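Local coordinates for protein RNA-dependent RNA Polymerase (PDB 6TZ0) that synthesises viral RNA as an RNA-directed RNA polymerase, transcribing the double-stranded genome conservatively into plus strands and probably also making the complementary minus strands, at residues A[63-68]-A[223-228]; A[59-64]-A[329-334]. One frame throughout, in Å; residues are numbered along the deposited sequence.

Interaction 1: A[63-68]-A[223-228]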
loop_
_atom_site.group_PDB
_atom_site.type_symbol
_atom_site.label_atom_id
_atom_site.label_comp_id
_atom_site.label_asym_id
_atom_site.label_seq_id
_atom_site.Cartn_x
_atom_site.Cartn_y
_atom_site.Cartn_z
ATOM N N ASN A 63 37.917 22.092 11.604
ATOM C CA ASN A 63 39.290 21.623 11.513
ATOM C C ASN A 63 39.764 21.697 10.069
ATOM O O ASN A 63 38.988 21.451 9.143
ATOM C CB ASN A 63 39.401 20.192 12.031
ATOM C CG ASN A 63 38.963 20.064 13.472
ATOM O OD1 ASN A 63 37.962 19.417 13.770
ATOM N ND2 ASN A 63 39.712 20.677 14.375
ATOM N N GLN A 64 41.042 22.022 9.883
ATOM C CA GLN A 64 41.579 22.264 8.548
ATOM C C GLN A 64 41.710 20.969 7.762
ATOM O O GLN A 64 42.278 19.989 8.252
ATOM C CB GLN A 64 42.935 22.957 8.641
ATOM C CG GLN A 64 42.861 24.379 9.143
ATOM C CD GLN A 64 42.181 25.296 8.151
ATOM O OE1 GLN A 64 42.394 25.189 6.945
ATOM N NE2 GLN A 64 41.356 26.204 8.652
ATOM N N LEU A 65 41.192 20.967 6.536
ATOM C CA LEU A 65 41.207 19.774 5.704
ATOM C C LEU A 65 41.619 20.166 4.291
ATOM O O LEU A 65 41.383 21.292 3.850
ATOM C CB LEU A 65 39.833 19.076 5.749
ATOM C CG LEU A 65 39.632 17.625 5.292
ATOM C CD1 LEU A 65 39.308 17.499 3.843
ATOM C CD2 LEU A 65 40.885 16.815 5.589
ATOM N N GLN A 66 42.271 19.232 3.598
ATOM C CA GLN A 66 42.813 19.453 2.262
ATOM C C GLN A 66 42.325 18.361 1.325
ATOM O O GLN A 66 42.468 17.174 1.628
ATOM C CB GLN A 66 44.341 19.457 2.288
ATOM C CG GLN A 66 44.940 20.631 3.021
ATOM C CD GLN A 66 46.439 20.518 3.154
ATOM O OE1 GLN A 66 47.030 19.505 2.784
ATOM N NE2 GLN A 66 47.066 21.560 3.681
ATOM N N ALA A 67 41.766 18.756 0.184
ATOM C CA ALA A 67 41.316 17.797 -0.811
ATOM C C ALA A 67 41.654 18.304 -2.206
ATOM O O ALA A 67 42.032 19.462 -2.398
ATOM C CB ALA A 67 39.818 17.515 -0.688
ATOM N N THR A 68 41.512 17.411 -3.184
ATOM C CA THR A 68 41.928 17.659 -4.557
ATOM C C THR A 68 40.827 17.199 -5.497
ATOM O O THR A 68 40.314 16.087 -5.347
ATOM C CB THR A 68 43.242 16.927 -4.873
ATOM O OG1 THR A 68 44.269 17.382 -3.984
ATOM C CG2 THR A 68 43.685 17.178 -6.304
ATOM N N THR A 223 30.962 21.744 3.832
ATOM C CA THR A 223 31.778 22.883 3.448
ATOM C C THR A 223 32.222 22.684 2.001
ATOM O O THR A 223 31.757 21.775 1.310
ATOM C CB THR A 223 32.946 23.044 4.416
ATOM O OG1 THR A 223 33.800 21.899 4.340
ATOM C CG2 THR A 223 32.430 23.172 5.830
ATOM N N HIS A 224 33.127 23.529 1.513
ATOM C CA HIS A 224 33.556 23.395 0.124
ATOM C C HIS A 224 34.533 22.239 -0.055
ATOM O O HIS A 224 34.469 21.516 -1.058
ATOM C CB HIS A 224 34.158 24.710 -0.365
ATOM C CG HIS A 224 33.164 25.820 -0.468
ATOM N ND1 HIS A 224 32.229 25.890 -1.476
ATOM C CD2 HIS A 224 32.944 26.898 0.320
ATOM C CE1 HIS A 224 31.484 26.966 -1.312
ATOM N NE2 HIS A 224 31.895 27.595 -0.229
ATOM N N VAL A 225 35.411 22.027 0.924
ATOM C CA VAL A 225 36.348 20.914 0.845
ATOM C C VAL A 225 35.607 19.597 1.033
ATOM O O VAL A 225 35.922 18.579 0.397
ATOM C CB VAL A 225 37.454 21.091 1.897
ATOM C CG1 VAL A 225 38.648 20.254 1.542
ATOM C CG2 VAL A 225 37.813 22.540 2.074
ATOM N N GLU A 226 34.593 19.602 1.895
ATOM C CA GLU A 226 33.744 18.431 2.044
ATOM C C GLU A 226 32.903 18.181 0.802
ATOM O O GLU A 226 32.584 17.028 0.499
ATOM C CB GLU A 226 32.865 18.593 3.276
ATOM C CG GLU A 226 33.624 18.478 4.579
ATOM C CD GLU A 226 32.740 18.695 5.779
ATOM O OE1 GLU A 226 31.597 19.146 5.594
ATOM O OE2 GLU A 226 33.179 18.394 6.904
ATOM N N SER A 227 32.568 19.232 0.051
ATOM C CA SER A 227 31.902 19.030 -1.230
ATOM C C SER A 227 32.838 18.403 -2.248
ATOM O O SER A 227 32.388 17.619 -3.092
ATOM C CB SER A 227 31.365 20.349 -1.768
ATOM O OG SER A 227 32.409 21.212 -2.164
ATOM N N ILE A 228 34.132 18.734 -2.180
ATOM C CA ILE A 228 35.122 18.053 -3.013
ATOM C C ILE A 228 35.156 16.566 -2.691
ATOM O O ILE A 228 35.136 15.722 -3.595
ATOM C CB ILE A 228 36.511 18.684 -2.831
ATOM C CG1 ILE A 228 36.502 20.127 -3.280
ATOM C CG2 ILE A 228 37.554 17.937 -3.619
ATOM C CD1 ILE A 228 37.737 20.816 -2.913
#
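A67, with nothing longer than a methyl group, sits astride two helix side chains: its CB meets CG1 of V225 and CG2 of I228, and the two separations are equal, each 3.7 Å. V225 reaches it because CG1 stands anti to the backbone N (chi1 -161°), which also carries that methyl to within 3.6 Å of CD1 of L65. One branch of V225 thus touches both L65 and A67 from the helix side; these two lie two residues apart on strand 64-68 and both point toward the helix, while Q66 between them points away. I228, one turn further on, uses CG2 rather than its longer CG1-CD1 arm, touching the A67 methyl and the carbonyl O of T68. That carbonyl is bonded to N232, one turn further along the same helix. Strand 64-68, paired antiparallel with 54-58 in a β-hairpin, lies over the first turn, 224-228, of helix 224-237, the axes of these segments 7.9 Å apart at 41°. The contact is wholly apolar between side chains, and Y55 of the partner strand touches V225 and I228 as well. The helix start beside it is closed by a capping box: N of T223 donates to OE1 of E226 at 3.2 Å, from above the carboxylate plane, and a weak return bond runs from N of E226 to OG1 of T223 at 3.4 Å. E226 also bonds Y314 of helix 309-320, and OG1 of T223 is bonded to the backbone O of E58 in the hairpin.

Interaction 2: A[59-64]-A[329-334]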
loop_
_atom_site.group_PDB
_atom_site.type_symbol
_atom_site.label_atom_id
_atom_site.label_comp_id
_atom_site.label_asym_id
_atom_site.label_seq_id
_atom_site.Cartn_x
_atom_site.Cartn_y
_atom_site.Cartn_z
ATOM N N ASP A 59 36.424 21.784 7.962
ATOM C CA ASP A 59 35.428 20.725 7.880
ATOM C C ASP A 59 34.126 21.209 8.525
ATOM O O ASP A 59 33.936 22.407 8.746
ATOM C CB ASP A 59 35.974 19.426 8.492
ATOM C CG ASP A 59 36.335 19.547 9.967
ATOM O OD1 ASP A 59 36.277 20.650 10.546
ATOM O OD2 ASP A 59 36.692 18.514 10.562
ATOM N N SER A 60 33.214 20.284 8.827
ATOM C CA SER A 60 31.958 20.648 9.471
ATOM C C SER A 60 32.140 21.086 10.917
ATOM O O SER A 60 31.236 21.710 11.476
ATOM C CB SER A 60 30.982 19.479 9.419
ATOM O OG SER A 60 30.626 19.178 8.087
ATOM N N ASN A 61 33.275 20.775 11.538
ATOM C CA ASN A 61 33.515 21.137 12.927
ATOM C C ASN A 61 34.710 22.068 13.090
ATOM O O ASN A 61 35.199 22.249 14.208
ATOM C CB ASN A 61 33.679 19.875 13.773
ATOM C CG ASN A 61 32.354 19.195 14.048
ATOM O OD1 ASN A 61 31.389 19.843 14.449
ATOM N ND2 ASN A 61 32.285 17.906 13.794
ATOM N N GLY A 62 35.180 22.671 12.004
ATOM C CA GLY A 62 36.164 23.729 12.082
ATOM C C GLY A 62 37.615 23.304 12.046
ATOM O O GLY A 62 38.478 24.098 12.432
ATOM N N ASN A 63 37.917 22.092 11.604
ATOM C CA ASN A 63 39.290 21.623 11.513
ATOM C C ASN A 63 39.764 21.697 10.069
ATOM O O ASN A 63 38.988 21.451 9.143
ATOM C CB ASN A 63 39.401 20.192 12.031
ATOM C CG ASN A 63 38.963 20.064 13.472
ATOM O OD1 ASN A 63 37.962 19.417 13.770
ATOM N ND2 ASN A 63 39.712 20.677 14.375
ATOM N N GLN A 64 41.042 22.022 9.883
ATOM C CA GLN A 64 41.579 22.264 8.548
ATOM C C GLN A 64 41.710 20.969 7.762
ATOM O O GLN A 64 42.278 19.989 8.252
ATOM C CB GLN A 64 42.935 22.957 8.641
ATOM C CG GLN A 64 42.861 24.379 9.143
ATOM C CD GLN A 64 42.181 25.296 8.151
ATOM O OE1 GLN A 64 42.394 25.189 6.945
ATOM N NE2 GLN A 64 41.356 26.204 8.652
ATOM N N ALA A 329 27.599 14.388 15.634
ATOM C CA ALA A 329 26.384 14.723 14.896
ATOM C C ALA A 329 26.693 15.459 13.597
ATOM O O ALA A 329 26.095 15.167 12.552
ATOM C CB ALA A 329 25.463 15.566 15.773
ATOM N N ASN A 330 27.651 16.390 13.638
ATOM C CA ASN A 330 27.993 17.160 12.448
ATOM C C ASN A 330 28.694 16.300 11.406
ATOM O O ASN A 330 28.357 16.366 10.213
ATOM C CB ASN A 330 28.864 18.352 12.830
ATOM C CG ASN A 330 28.126 19.362 13.676
ATOM O OD1 ASN A 330 26.953 19.637 13.455
ATOM N ND2 ASN A 330 28.817 19.923 14.657
ATOM N N TYR A 331 29.658 15.470 11.829
ATOM C CA TYR A 331 30.299 14.577 10.867
ATOM C C TYR A 331 29.338 13.519 10.341
ATOM O O TYR A 331 29.468 13.089 9.190
ATOM C CB TYR A 331 31.514 13.881 11.462
ATOM C CG TYR A 331 32.698 14.753 11.757
ATOM C CD1 TYR A 331 33.329 15.452 10.746
ATOM C CD2 TYR A 331 33.274 14.765 13.018
ATOM C CE1 TYR A 331 34.441 16.219 11.000
ATOM C CE2 TYR A 331 34.399 15.520 13.282
ATOM C CZ TYR A 331 34.971 16.249 12.267
ATOM O OH TYR A 331 36.087 17.009 12.516
ATOM N N TYR A 332 28.359 13.104 11.149
ATOM C CA TYR A 332 27.386 12.130 10.678
ATOM C C TYR A 332 26.469 12.726 9.625
ATOM O O TYR A 332 26.167 12.068 8.626
ATOM C CB TYR A 332 26.568 11.585 11.845
ATOM C CG TYR A 332 25.603 10.503 11.432
ATOM C CD1 TYR A 332 26.058 9.235 11.117
ATOM C CD2 TYR A 332 24.242 10.753 11.342
ATOM C CE1 TYR A 332 25.187 8.246 10.736
ATOM C CE2 TYR A 332 23.365 9.771 10.957
ATOM C CZ TYR A 332 23.840 8.518 10.666
ATOM O OH TYR A 332 22.959 7.537 10.282
ATOM N N ALA A 333 26.022 13.971 9.822
ATOM C CA ALA A 333 25.231 14.638 8.790
ATOM C C ALA A 333 26.041 14.863 7.521
ATOM O O ALA A 333 25.499 14.761 6.410
ATOM C CB ALA A 333 24.690 15.967 9.310
ATOM N N ALA A 334 27.344 15.136 7.666
ATOM C CA ALA A 334 28.211 15.252 6.497
ATOM C C ALA A 334 28.308 13.933 5.736
ATOM O O ALA A 334 28.221 13.921 4.508
ATOM C CB ALA A 334 29.597 15.737 6.911
#
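Y331 extends its phenol from helix 325-339 to the turn at 59-62, where OH donates to OD2 of D59 at 2.5 Å. The acceptor is met on its syn side, 32° out of the carboxylate plane, and OD2 also has a long, weak ion pair with R317. With CG between the backbone N and the carbonyl carbon (chi1 61°), the carboxylate turns OD1 back onto its own loop, where it accepts weakly from N61 N; its bond from N63 N is modelled improbably short. The amide of N61 is split likewise. OD1 accepts from ND2 of N330 at 2.6 Å, in the carbonyl plane, whereas ND2 lies 3.2 Å above one face of the Y331 ring, toward its rim, with amide and ring nearly perpendicular at 84°. That same ND2 is bonded to the backbone O of D327. S60 has OG 3.8 Å from CB of A334, but its hydroxyl is engaged elsewhere, with E226 and the backbone O of I221; its carbonyl is met by R772. The type I turn D59-G62, in the loop between strands 54-58 and 64-68, rests on helix 325-339, with Y314 and A318 of helix 309-320 packing against Y331.

How the interactions relate
Both interactions start from the same hairpin, strands 54-58 and 64-68 with their connecting loop, and they share N63 and Q64. In chain order the hairpin comes first, then helix 224-237 of interaction 1, then helix 325-339 of interaction 2. Their centres are 10 Å apart, on the same side of the chain's centre. They also touch directly, through the bond between the E226 carboxylate and the S60 hydroxyl and through CG2 of T223, which packs on the backbone O of D59. Helix 309-320 borders both. One short hairpin therefore ties together helices distant in sequence in this part of the polymerase, away from the annotated nucleotide and magnesium sites.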